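Local coordinates for peptidase M16 inactive domain family protein (Pseudomonas fluorescens, PDB 3GWB) that is of unproven activity but belongs to the M16 metallopeptidase family through its inactive domain, and may act as a hydrolase, at residues 24-29 / 373-378; 90-95 / 304-309; 269-274 / 352-357; 369-374 / 382-387. All blocks are in the same frame, centred on the assembly; numbering follows the deposited sequence.

Contacts 1 and 4 are neighbours, centres 7 Å apart, and share Gly373 and Ala374 on helix 365-377: contact 1 sets this helix against the six-stranded sheet, contact 4 against the following helix. Contact 2 joins two loops, one from each sheet of the chain, 16 Å from contact 1 between centres, yet the two touch, since Tyr378 OH lies 2.8 Å from Asp93 OD2, a probable hydrogen bond. Tyr378 thereby ties contact 1 to the place where the two sheets meet. Contact 3 lies on the side of the five-stranded sheet, its centre about 17 Å from that of contact 4 and 22 Å from that of contact 2, and touches neither.

Contact 1 of 4, residues 24-29 / 373-378; sequences KVLFVE and GAMGFY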
loop_
_atom_site.group_PDB
_atom_site.type_symbol
_atom_site.label_atom_id
_atom_site.label_comp_id
_atom_site.label_asym_id
_atom_site.label_seq_id
_atom_site.Cartn_x
_atom_site.Cartn_y
_atom_site.Cartn_z
ATOM N N LYS A 24 -18.087 -24.693 2.473
ATOM C CA LYS A 24 -17.020 -25.462 3.093
ATOM C C LYS A 24 -16.417 -24.633 4.226
ATOM O O LYS A 24 -16.023 -23.490 4.015
ATOM C CB LYS A 24 -15.933 -25.772 2.066
ATOM C CG LYS A 24 -16.440 -26.419 0.795
ATOM C CD LYS A 24 -15.319 -26.571 -0.236
ATOM C CE LYS A 24 -14.228 -27.512 0.261
ATOM N NZ LYS A 24 -14.779 -28.868 0.522
ATOM N N VAL A 25 -16.355 -25.204 5.420
ATOM C CA VAL A 25 -15.784 -24.514 6.575
ATOM C C VAL A 25 -14.492 -25.184 7.073
ATOM O O VAL A 25 -14.429 -26.408 7.213
ATOM C CB VAL A 25 -16.782 -24.488 7.766
ATOM C CG1 VAL A 25 -16.205 -23.673 8.909
ATOM C CG2 VAL A 25 -18.121 -23.918 7.332
ATOM N N LEU A 26 -13.457 -24.382 7.324
ATOM C CA LEU A 26 -12.201 -24.905 7.871
ATOM C C LEU A 26 -11.873 -24.056 9.090
ATOM O O LEU A 26 -11.954 -22.822 9.042
ATOM C CB LEU A 26 -11.065 -24.835 6.853
ATOM C CG LEU A 26 -11.144 -25.868 5.726
ATOM C CD1 LEU A 26 -12.178 -25.434 4.682
ATOM C CD2 LEU A 26 -9.771 -26.010 5.095
ATOM N N PHE A 27 -11.489 -24.707 10.178
ATOM C CA PHE A 27 -11.227 -24.000 11.422
ATOM C C PHE A 27 -10.039 -24.517 12.215
ATOM O O PHE A 27 -9.810 -25.728 12.302
ATOM C CB PHE A 27 -12.489 -24.080 12.287
ATOM C CG PHE A 27 -12.277 -23.700 13.724
ATOM C CD1 PHE A 27 -11.970 -22.388 14.078
ATOM C CD2 PHE A 27 -12.414 -24.655 14.728
ATOM C CE1 PHE A 27 -11.795 -22.039 15.418
ATOM C CE2 PHE A 27 -12.241 -24.314 16.066
ATOM C CZ PHE A 27 -11.938 -23.006 16.410
ATOM N N VAL A 28 -9.283 -23.581 12.785
ATOM C CA VAL A 28 -8.139 -23.912 13.630
ATOM C C VAL A 28 -8.291 -23.105 14.918
ATOM O O VAL A 28 -8.364 -21.868 14.883
ATOM C CB VAL A 28 -6.792 -23.532 12.965
ATOM C CG1 VAL A 28 -5.651 -23.698 13.964
ATOM C CG2 VAL A 28 -6.548 -24.401 11.741
ATOM N N GLU A 29 -8.363 -23.794 16.051
ATOM C CA GLU A 29 -8.488 -23.105 17.326
ATOM C C GLU A 29 -7.089 -22.626 17.721
ATOM O O GLU A 29 -6.122 -23.380 17.629
ATOM C CB GLU A 29 -9.045 -24.044 18.400
ATOM C CG GLU A 29 -9.450 -23.331 19.688
ATOM C CD GLU A 29 -9.998 -24.269 20.753
ATOM O OE1 GLU A 29 -10.853 -25.113 20.417
ATOM O OE2 GLU A 29 -9.590 -24.154 21.931
ATOM N N GLY A 373 -7.914 -21.112 3.619
ATOM C CA GLY A 373 -8.763 -20.686 2.524
ATOM C C GLY A 373 -8.343 -21.372 1.240
ATOM O O GLY A 373 -9.186 -21.866 0.492
ATOM N N ALA A 374 -7.038 -21.409 0.987
ATOM C CA ALA A 374 -6.515 -22.051 -0.216
ATOM C C ALA A 374 -6.767 -23.555 -0.163
ATOM O O ALA A 374 -7.091 -24.167 -1.177
ATOM C CB ALA A 374 -5.021 -21.777 -0.358
HETATM N N MSE A 375 -6.616 -24.149 1.017
HETATM C CA MSE A 375 -6.849 -25.581 1.177
HETATM C C MSE A 375 -8.285 -25.909 0.780
HETATM O O MSE A 375 -8.536 -26.853 0.018
HETATM C CB MSE A 375 -6.593 -26.007 2.630
HETATM C CG MSE A 375 -5.101 -26.095 3.018
HETATM SE SE MSE A 375 -4.791 -26.264 4.818
HETATM C CE MSE A 375 -5.720 -27.722 5.196
ATOM N N GLY A 376 -9.228 -25.116 1.285
ATOM C CA GLY A 376 -10.626 -25.351 0.978
ATOM C C GLY A 376 -11.008 -25.053 -0.457
ATOM O O GLY A 376 -11.721 -25.831 -1.094
ATOM N N PHE A 377 -10.526 -23.926 -0.966
ATOM C CA PHE A 377 -10.835 -23.510 -2.324
ATOM C C PHE A 377 -10.281 -24.466 -3.371
ATOM O O PHE A 377 -10.953 -24.772 -4.351
ATOM C CB PHE A 377 -10.285 -22.112 -2.595
ATOM C CG PHE A 377 -10.770 -21.512 -3.887
ATOM C CD1 PHE A 377 -12.023 -20.916 -3.960
ATOM C CD2 PHE A 377 -9.996 -21.591 -5.041
ATOM C CE1 PHE A 377 -12.482 -20.369 -5.157
ATOM C CE2 PHE A 377 -10.448 -21.050 -6.245
ATOM C CZ PHE A 377 -11.698 -20.453 -6.309
ATOM N N TYR A 378 -9.061 -24.946 -3.154
ATOM C CA TYR A 378 -8.422 -25.850 -4.107
ATOM C C TYR A 378 -8.516 -27.328 -3.748
ATOM O O TYR A 378 -7.880 -28.171 -4.388
ATOM C CB TYR A 378 -6.959 -25.446 -4.270
ATOM C CG TYR A 378 -6.804 -24.068 -4.854
ATOM C CD1 TYR A 378 -7.185 -23.808 -6.172
ATOM C CD2 TYR A 378 -6.292 -23.019 -4.096
ATOM C CE1 TYR A 378 -7.059 -22.548 -6.721
ATOM C CE2 TYR A 378 -6.159 -21.744 -4.640
ATOM C CZ TYR A 378 -6.545 -21.519 -5.954
ATOM O OH TYR A 378 -6.422 -20.271 -6.512
#
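Across this contact the carbonyl oxygen of Gly376 is met by the Lys24 chain, and no hydrogen bond forms between the segments. Lys24 CE comes to 3.3 Å from Gly376 O, with CD of the same lysine a little farther off. Bends at chi3 (64°) and chi4 (60°) curl the end of the lysine chain, and NZ stands farther from this oxygen than CE does. The contact is therefore van der Waals, perhaps with some attraction between the polarised CE methylene and the carbonyl. Deeper in, Leu26 splits its methyls over the helix backbone: CD1 rests 4.0 Å from Gly376 CA, while CD2 meets Gly376 N and, also at 4.0 Å, Met375 CB (a selenomethionine). With no side chain at Gly376, the leucine comes right up to the helix backbone. Strand 24-29 and helix 373-377 run roughly antiparallel (150°), their axes 8.7 Å apart at closest approach. The strand bonds to 15-18 and 197-203 within the mixed six-stranded sheet, and its residues alternate between two layers. Leu26 and Val28 meet helix 365-377, whereas Val25 and Phe27 pack on helix 207-220.

Contact 2 of 4, residues 90-95 / 304-309; sequences AYKDMA and TPMQAR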
loop_
_atom_site.group_PDB
_atom_site.type_symbol
_atom_site.label_atom_id
_atom_site.label_comp_id
_atom_site.label_asym_id
_atom_site.label_seq_id
_atom_site.Cartn_x
_atom_site.Cartn_y
_atom_site.Cartn_z
ATOM N N ALA A 90 -10.158 -8.988 -5.181
ATOM C CA ALA A 90 -10.604 -9.871 -6.250
ATOM C C ALA A 90 -9.403 -10.144 -7.152
ATOM O O ALA A 90 -8.588 -9.253 -7.407
ATOM C CB ALA A 90 -11.741 -9.217 -7.040
ATOM N N TYR A 91 -9.298 -11.382 -7.622
ATOM C CA TYR A 91 -8.188 -11.802 -8.464
ATOM C C TYR A 91 -8.689 -12.539 -9.698
ATOM O O TYR A 91 -9.792 -12.282 -10.168
ATOM C CB TYR A 91 -7.266 -12.688 -7.626
ATOM C CG TYR A 91 -6.945 -12.038 -6.299
ATOM C CD1 TYR A 91 -6.075 -10.950 -6.232
ATOM C CD2 TYR A 91 -7.584 -12.441 -5.127
ATOM C CE1 TYR A 91 -5.850 -10.276 -5.036
ATOM C CE2 TYR A 91 -7.369 -11.774 -3.921
ATOM C CZ TYR A 91 -6.502 -10.690 -3.883
ATOM O OH TYR A 91 -6.288 -10.012 -2.706
ATOM N N LYS A 92 -7.877 -13.454 -10.218
ATOM C CA LYS A 92 -8.239 -14.217 -11.404
ATOM C C LYS A 92 -9.258 -15.309 -11.110
ATOM O O LYS A 92 -10.298 -15.374 -11.756
ATOM C CB LYS A 92 -6.994 -14.859 -12.027
ATOM C CG LYS A 92 -5.969 -13.885 -12.575
ATOM C CD LYS A 92 -6.432 -13.272 -13.870
ATOM C CE LYS A 92 -5.302 -12.519 -14.559
ATOM N NZ LYS A 92 -5.723 -12.062 -15.906
ATOM N N ASP A 93 -8.966 -16.175 -10.144
ATOM C CA ASP A 93 -9.904 -17.250 -9.847
ATOM C C ASP A 93 -10.642 -17.156 -8.516
ATOM O O ASP A 93 -11.497 -17.983 -8.226
ATOM C CB ASP A 93 -9.220 -18.628 -10.006
ATOM C CG ASP A 93 -7.992 -18.789 -9.136
ATOM O OD1 ASP A 93 -7.536 -17.788 -8.545
ATOM O OD2 ASP A 93 -7.472 -19.928 -9.051
HETATM N N MSE A 94 -10.339 -16.145 -7.709
HETATM C CA MSE A 94 -11.033 -15.985 -6.438
HETATM C C MSE A 94 -11.263 -14.522 -6.076
HETATM O O MSE A 94 -10.665 -13.618 -6.660
HETATM C CB MSE A 94 -10.274 -16.685 -5.294
HETATM C CG MSE A 94 -8.819 -16.249 -5.092
HETATM SE SE MSE A 94 -8.089 -16.820 -3.515
HETATM C CE MSE A 94 -7.848 -18.557 -3.833
ATOM N N ALA A 95 -12.167 -14.312 -5.127
ATOM C CA ALA A 95 -12.498 -12.991 -4.608
ATOM C C ALA A 95 -12.620 -13.228 -3.111
ATOM O O ALA A 95 -13.143 -14.260 -2.681
ATOM C CB ALA A 95 -13.822 -12.492 -5.182
ATOM N N THR A 304 2.376 -19.023 -10.231
ATOM C CA THR A 304 1.163 -18.468 -9.646
ATOM C C THR A 304 0.100 -19.525 -9.939
ATOM O O THR A 304 -0.737 -19.360 -10.829
ATOM C CB THR A 304 0.747 -17.120 -10.282
ATOM O OG1 THR A 304 1.827 -16.185 -10.183
ATOM C CG2 THR A 304 -0.461 -16.541 -9.544
ATOM N N PRO A 305 0.153 -20.652 -9.212
ATOM C CA PRO A 305 -0.789 -21.765 -9.370
ATOM C C PRO A 305 -2.226 -21.333 -9.105
ATOM O O PRO A 305 -2.516 -20.700 -8.089
ATOM C CB PRO A 305 -0.302 -22.780 -8.340
ATOM C CG PRO A 305 1.166 -22.492 -8.240
ATOM C CD PRO A 305 1.183 -20.985 -8.214
HETATM N N MSE A 306 -3.125 -21.683 -10.018
HETATM C CA MSE A 306 -4.526 -21.330 -9.874
HETATM C C MSE A 306 -5.372 -22.569 -10.113
HETATM O O MSE A 306 -4.832 -23.667 -10.252
HETATM C CB MSE A 306 -4.890 -20.234 -10.871
HETATM C CG MSE A 306 -4.082 -18.959 -10.692
HETATM SE SE MSE A 306 -4.656 -17.614 -11.754
HETATM C CE MSE A 306 -3.621 -17.834 -13.149
ATOM N N GLN A 307 -6.693 -22.398 -10.150
ATOM C CA GLN A 307 -7.597 -23.522 -10.366
ATOM C C GLN A 307 -7.145 -24.239 -11.626
ATOM O O GLN A 307 -7.024 -25.459 -11.646
ATOM C CB GLN A 307 -9.035 -23.028 -10.522
ATOM C CG GLN A 307 -10.087 -24.120 -10.420
ATOM C CD GLN A 307 -11.502 -23.556 -10.463
ATOM O OE1 GLN A 307 -11.962 -23.078 -11.503
ATOM N NE2 GLN A 307 -12.192 -23.597 -9.323
ATOM N N ALA A 308 -6.903 -23.469 -12.679
ATOM C CA ALA A 308 -6.414 -24.028 -13.929
ATOM C C ALA A 308 -4.923 -23.712 -13.919
ATOM O O ALA A 308 -4.441 -23.040 -13.005
ATOM C CB ALA A 308 -7.094 -23.362 -15.116
ATOM N N ARG A 309 -4.189 -24.184 -14.920
ATOM C CA ARG A 309 -2.757 -23.924 -14.963
ATOM C C ARG A 309 -2.428 -22.439 -14.895
ATOM O O ARG A 309 -2.805 -21.654 -15.775
ATOM C CB ARG A 309 -2.135 -24.526 -16.220
ATOM C CG ARG A 309 -2.042 -26.039 -16.186
ATOM C CD ARG A 309 -1.424 -26.567 -17.463
ATOM N NE ARG A 309 0.017 -26.342 -17.532
ATOM C CZ ARG A 309 0.735 -26.500 -18.639
ATOM N NH1 ARG A 309 0.139 -26.874 -19.762
ATOM N NH2 ARG A 309 2.046 -26.303 -18.627
#
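A hairpin turn meets a hairpin loop here, through one hydrogen bond to backbone and a small patch of side-chain packing, near the centre of the chain. Asp93, in the turn joining strands 85-90 and 95-102, accepts the backbone N-H of Gln307: N to OD2 is 2.8 Å, with a fairly straight angle of 154° at the hydrogen, and the donor arrives nearly along the C-O axis. Chi1 of 57° puts the Asp93 carboxylate between its own backbone N and carbonyl carbon, and the same OD2 also bonds Tyr378 OH, so two donors grip it. Each loop closes an antiparallel pair that includes an edge strand, 85-90 in the six-stranded sheet and 299-303 in the five-stranded one; the contact thus bridges the cores of the two α/β halves of this M16-family chain. Next to the hydrogen bond, Met306 (a selenomethionine) packs against the turn. Its CB lies 3.2 Å from Asp93 OD2, and its bent end brings SE to 3.6 Å from Lys92 CB, the two chains passing at a slant. Lys92 then turns away at chi2 (-74°), and its NZ bonds the backbone oxygens of Tyr165 and His167. The extended Gln307 chain bonds Ile230 N through OE1, while its CB stays 3.8 Å from Asp93 OD2. Within the turn, Tyr91 N bonds Met94 O at 2.8 Å.

Contact 3 of 4, residues 269-274 / 352-357; sequences VSLGNQ and RELAGS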
loop_
_atom_site.group_PDB
_atom_site.type_symbol
_atom_site.label_atom_id
_atom_site.label_comp_id
_atom_site.label_asym_id
_atom_site.label_seq_id
_atom_site.Cartn_x
_atom_site.Cartn_y
_atom_site.Cartn_z
ATOM N N VAL A 269 8.446 -27.856 -7.007
ATOM C CA VAL A 269 8.645 -26.709 -7.898
ATOM C C VAL A 269 8.770 -25.413 -7.118
ATOM O O VAL A 269 9.403 -24.465 -7.580
ATOM C CB VAL A 269 7.498 -26.560 -8.937
ATOM C CG1 VAL A 269 7.387 -27.829 -9.765
ATOM C CG2 VAL A 269 6.191 -26.242 -8.242
ATOM N N SER A 270 8.171 -25.369 -5.933
ATOM C CA SER A 270 8.260 -24.169 -5.112
ATOM C C SER A 270 9.699 -24.006 -4.641
ATOM O O SER A 270 10.251 -22.908 -4.680
ATOM C CB SER A 270 7.325 -24.268 -3.906
ATOM O OG SER A 270 5.980 -24.406 -4.330
ATOM N N LEU A 271 10.312 -25.103 -4.210
ATOM C CA LEU A 271 11.689 -25.047 -3.737
ATOM C C LEU A 271 12.642 -24.806 -4.911
ATOM O O LEU A 271 13.630 -24.078 -4.790
ATOM C CB LEU A 271 12.052 -26.348 -3.025
ATOM C CG LEU A 271 13.346 -26.306 -2.220
ATOM C CD1 LEU A 271 13.125 -25.535 -0.910
ATOM C CD2 LEU A 271 13.786 -27.729 -1.931
ATOM N N GLY A 272 12.331 -25.407 -6.051
ATOM C CA GLY A 272 13.165 -25.217 -7.226
ATOM C C GLY A 272 13.111 -23.766 -7.673
ATOM O O GLY A 272 14.121 -23.190 -8.072
ATOM N N ASN A 273 11.925 -23.167 -7.596
ATOM C CA ASN A 273 11.768 -21.776 -7.992
ATOM C C ASN A 273 12.473 -20.862 -7.013
ATOM O O ASN A 273 13.050 -19.857 -7.405
ATOM C CB ASN A 273 10.295 -21.376 -8.062
ATOM C CG ASN A 273 10.122 -19.915 -8.393
ATOM O OD1 ASN A 273 9.901 -19.080 -7.510
ATOM N ND2 ASN A 273 10.258 -19.586 -9.669
ATOM N N GLN A 274 12.408 -21.207 -5.734
ATOM C CA GLN A 274 13.060 -20.406 -4.704
ATOM C C GLN A 274 14.546 -20.257 -5.019
ATOM O O GLN A 274 15.095 -19.157 -4.948
ATOM C CB GLN A 274 12.879 -21.058 -3.326
ATOM C CG GLN A 274 11.463 -20.947 -2.758
ATOM C CD GLN A 274 11.275 -21.746 -1.469
ATOM O OE1 GLN A 274 12.116 -21.699 -0.570
ATOM N NE2 GLN A 274 10.162 -22.474 -1.375
ATOM N N ARG A 352 16.647 -24.422 4.486
ATOM C CA ARG A 352 16.860 -23.704 5.736
ATOM C C ARG A 352 16.058 -22.407 5.756
ATOM O O ARG A 352 15.436 -22.074 6.760
ATOM C CB ARG A 352 18.345 -23.400 5.944
ATOM C CG ARG A 352 18.636 -22.751 7.284
ATOM C CD ARG A 352 20.123 -22.701 7.605
ATOM N NE ARG A 352 20.862 -21.805 6.721
ATOM C CZ ARG A 352 21.578 -22.196 5.667
ATOM N NH1 ARG A 352 21.664 -23.484 5.347
ATOM N NH2 ARG A 352 22.213 -21.292 4.931
ATOM N N GLU A 353 16.075 -21.676 4.647
ATOM C CA GLU A 353 15.326 -20.427 4.557
ATOM C C GLU A 353 13.836 -20.717 4.678
ATOM O O GLU A 353 13.109 -20.015 5.380
ATOM C CB GLU A 353 15.582 -19.733 3.216
ATOM C CG GLU A 353 16.980 -19.160 3.038
ATOM C CD GLU A 353 17.136 -18.418 1.717
ATOM O OE1 GLU A 353 17.102 -19.072 0.650
ATOM O OE2 GLU A 353 17.282 -17.175 1.747
ATOM N N LEU A 354 13.393 -21.755 3.981
ATOM C CA LEU A 354 11.991 -22.147 3.989
ATOM C C LEU A 354 11.549 -22.534 5.398
ATOM O O LEU A 354 10.528 -22.051 5.891
ATOM C CB LEU A 354 11.774 -23.318 3.029
ATOM C CG LEU A 354 10.327 -23.724 2.728
ATOM C CD1 LEU A 354 9.574 -22.546 2.109
ATOM C CD2 LEU A 354 10.324 -24.922 1.785
ATOM N N ALA A 355 12.326 -23.401 6.043
ATOM C CA ALA A 355 12.016 -23.851 7.395
ATOM C C ALA A 355 11.834 -22.652 8.319
ATOM O O ALA A 355 10.817 -22.535 9.005
ATOM C CB ALA A 355 13.127 -24.753 7.916
ATOM N N GLY A 356 12.828 -21.768 8.340
ATOM C CA GLY A 356 12.737 -20.586 9.175
ATOM C C GLY A 356 11.475 -19.826 8.820
ATOM O O GLY A 356 10.512 -19.807 9.588
ATOM N N SER A 357 11.479 -19.208 7.644
ATOM C CA SER A 357 10.335 -18.447 7.156
ATOM C C SER A 357 9.021 -19.153 7.479
ATOM O O SER A 357 8.174 -18.610 8.187
ATOM C CB SER A 357 10.448 -18.252 5.643
ATOM O OG SER A 357 9.305 -17.595 5.122
#
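Leu354 reaches from helix 344-356 toward helix 266-277, a helix-to-helix contact in the part of the α/β fold that holds the five-stranded sheet. Its CB starts 4.0 Å from Gln274 OE1. With CG opposite the backbone N (chi1 -170°), the chain forks into two methyls; both meet the Gln274 amide, and CD2 alone reaches Leu271. CD1 takes the amide end of Gln274 most closely, with NE2 at 3.5 Å and OE1 slightly farther. CD2 has the same NE2 at 4.0 Å and, on Leu271, CD1 at 3.9 Å, an apolar pair meeting at a slant. Gln274 crosses Leu354 at about a right angle. The amide makes no hydrogen bond across the contact and meets the methyls by van der Waals contact alone. Leu271, the buried one of the three, also packs on Leu347, Ala350 and Lys351 of helix 344-356, and Leu354 touches Ser392 of helix 384-394 as well. Within its own helix, the Gln274 amide makes just a weak hydrogen bond, from NE2 to Ser270 O, 3.3 Å long and bent to 122° at the hydrogen.

Contact 4 of 4, residues 369-374 / 382-387; sequences VGQLGA and LSYLED
Leu385 CD2 sits against the stem of Gln371, 3.7 Å from its CB and 4.1 Å from its CG, where the two side chains pass at a slant. The glutamine chain bends at chi2 (-60°), and its OE1 comes near the edge of the Tyr384 ring, close to the ring plane, with CE2 at 4.4 Å: a loose approach and no bond. All of this is surface packing across a helix-loop-helix connection, in which helix 365-377 is followed after a short loop by helix 384-394. Leu385 and Tyr384 reach back to Met375 too, so the first turn of the second helix rests on more than one residue of the first. Farther out, Tyr384 OH bonds Arg261, which holds the far end of the ring. At the N-cap position of helix 384-394, Ser383 makes no capping bond with its side chain; its OG instead gives a 2.6 Å hydrogen bond to Asp387 OD2 on the syn side of the carboxylate, 25° from its plane. Asp387 N bonds Ser383 O at 2.9 Å, and Asp387 OD1 forms a salt bridge with Arg390. Elsewhere on helix 365-377, Val369 and Leu372 pack on Ala200 and Val202 of strand 197-203.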
loop_
_atom_site.group_PDB
_atom_site.type_symbol
_atom_site.label_atom_id
_atom_site.label_comp_id
_atom_site.label_asym_id
_atom_site.label_seq_id
_atom_site.Cartn_x
_atom_site.Cartn_y
_atom_site.Cartn_z
ATOM N N VAL A 369 -5.083 -18.666 8.437
ATOM C CA VAL A 369 -6.364 -18.488 7.760
ATOM C C VAL A 369 -6.175 -18.385 6.238
ATOM O O VAL A 369 -7.019 -18.849 5.465
ATOM C CB VAL A 369 -7.112 -17.238 8.304
ATOM C CG1 VAL A 369 -6.590 -15.955 7.632
ATOM C CG2 VAL A 369 -8.614 -17.414 8.090
ATOM N N GLY A 370 -5.062 -17.793 5.810
ATOM C CA GLY A 370 -4.793 -17.688 4.381
ATOM C C GLY A 370 -4.614 -19.063 3.745
ATOM O O GLY A 370 -5.139 -19.339 2.664
ATOM N N GLN A 371 -3.869 -19.933 4.419
ATOM C CA GLN A 371 -3.621 -21.283 3.923
ATOM C C GLN A 371 -4.886 -22.128 3.953
ATOM O O GLN A 371 -5.134 -22.910 3.033
ATOM C CB GLN A 371 -2.531 -21.966 4.753
ATOM C CG GLN A 371 -1.177 -21.272 4.690
ATOM C CD GLN A 371 -0.626 -21.195 3.279
ATOM O OE1 GLN A 371 -0.488 -22.213 2.595
ATOM N NE2 GLN A 371 -0.302 -19.984 2.833
ATOM N N LEU A 372 -5.685 -21.970 5.010
ATOM C CA LEU A 372 -6.935 -22.722 5.136
ATOM C C LEU A 372 -7.875 -22.390 3.986
ATOM O O LEU A 372 -8.562 -23.268 3.450
ATOM C CB LEU A 372 -7.633 -22.397 6.458
ATOM C CG LEU A 372 -7.024 -22.936 7.752
ATOM C CD1 LEU A 372 -8.033 -22.740 8.893
ATOM C CD2 LEU A 372 -6.706 -24.422 7.597
ATOM N N GLY A 373 -7.914 -21.112 3.619
ATOM C CA GLY A 373 -8.763 -20.686 2.524
ATOM C C GLY A 373 -8.343 -21.372 1.240
ATOM O O GLY A 373 -9.186 -21.866 0.492
ATOM N N ALA A 374 -7.038 -21.409 0.987
ATOM C CA ALA A 374 -6.515 -22.051 -0.216
ATOM C C ALA A 374 -6.767 -23.555 -0.163
ATOM O O ALA A 374 -7.091 -24.167 -1.177
ATOM C CB ALA A 374 -5.021 -21.777 -0.358
ATOM N N LEU A 382 -6.492 -32.346 4.029
ATOM C CA LEU A 382 -6.612 -31.721 5.336
ATOM C C LEU A 382 -5.261 -31.579 6.046
ATOM O O LEU A 382 -5.069 -30.681 6.865
ATOM C CB LEU A 382 -7.569 -32.529 6.205
ATOM C CG LEU A 382 -8.127 -31.775 7.403
ATOM C CD1 LEU A 382 -8.964 -30.611 6.909
ATOM C CD2 LEU A 382 -8.963 -32.716 8.253
ATOM N N SER A 383 -4.327 -32.465 5.719
ATOM C CA SER A 383 -3.001 -32.440 6.329
ATOM C C SER A 383 -1.998 -31.714 5.445
ATOM O O SER A 383 -0.790 -31.883 5.602
ATOM C CB SER A 383 -2.516 -33.869 6.566
ATOM O OG SER A 383 -2.492 -34.592 5.344
ATOM N N TYR A 384 -2.501 -30.901 4.523
ATOM C CA TYR A 384 -1.641 -30.168 3.602
ATOM C C TYR A 384 -0.484 -29.427 4.269
ATOM O O TYR A 384 0.661 -29.519 3.831
ATOM C CB TYR A 384 -2.459 -29.161 2.796
ATOM C CG TYR A 384 -1.610 -28.403 1.807
ATOM C CD1 TYR A 384 -1.159 -29.016 0.638
ATOM C CD2 TYR A 384 -1.204 -27.094 2.063
ATOM C CE1 TYR A 384 -0.324 -28.354 -0.246
ATOM C CE2 TYR A 384 -0.362 -26.417 1.181
ATOM C CZ TYR A 384 0.074 -27.056 0.029
ATOM O OH TYR A 384 0.917 -26.409 -0.847
ATOM N N LEU A 385 -0.787 -28.677 5.319
ATOM C CA LEU A 385 0.243 -27.917 6.012
ATOM C C LEU A 385 1.401 -28.806 6.449
ATOM O O LEU A 385 2.554 -28.570 6.072
ATOM C CB LEU A 385 -0.356 -27.214 7.231
ATOM C CG LEU A 385 -1.475 -26.214 6.927
ATOM C CD1 LEU A 385 -1.999 -25.621 8.230
ATOM C CD2 LEU A 385 -0.949 -25.123 6.007
ATOM N N GLU A 386 1.087 -29.826 7.243
ATOM C CA GLU A 386 2.104 -30.743 7.742
ATOM C C GLU A 386 2.839 -31.444 6.605
ATOM O O GLU A 386 4.052 -31.639 6.671
ATOM C CB GLU A 386 1.477 -31.796 8.662
ATOM C CG GLU A 386 0.569 -31.229 9.746
ATOM C CD GLU A 386 -0.863 -31.054 9.270
ATOM O OE1 GLU A 386 -1.496 -32.075 8.914
ATOM O OE2 GLU A 386 -1.356 -29.904 9.256
ATOM N N ASP A 387 2.106 -31.816 5.560
ATOM C CA ASP A 387 2.712 -32.503 4.428
ATOM C C ASP A 387 3.670 -31.603 3.660
ATOM O O ASP A 387 4.693 -32.066 3.153
ATOM C CB ASP A 387 1.639 -33.030 3.469
ATOM C CG ASP A 387 0.664 -33.981 4.142
ATOM O OD1 ASP A 387 1.090 -34.746 5.038
ATOM O OD2 ASP A 387 -0.530 -33.971 3.765
#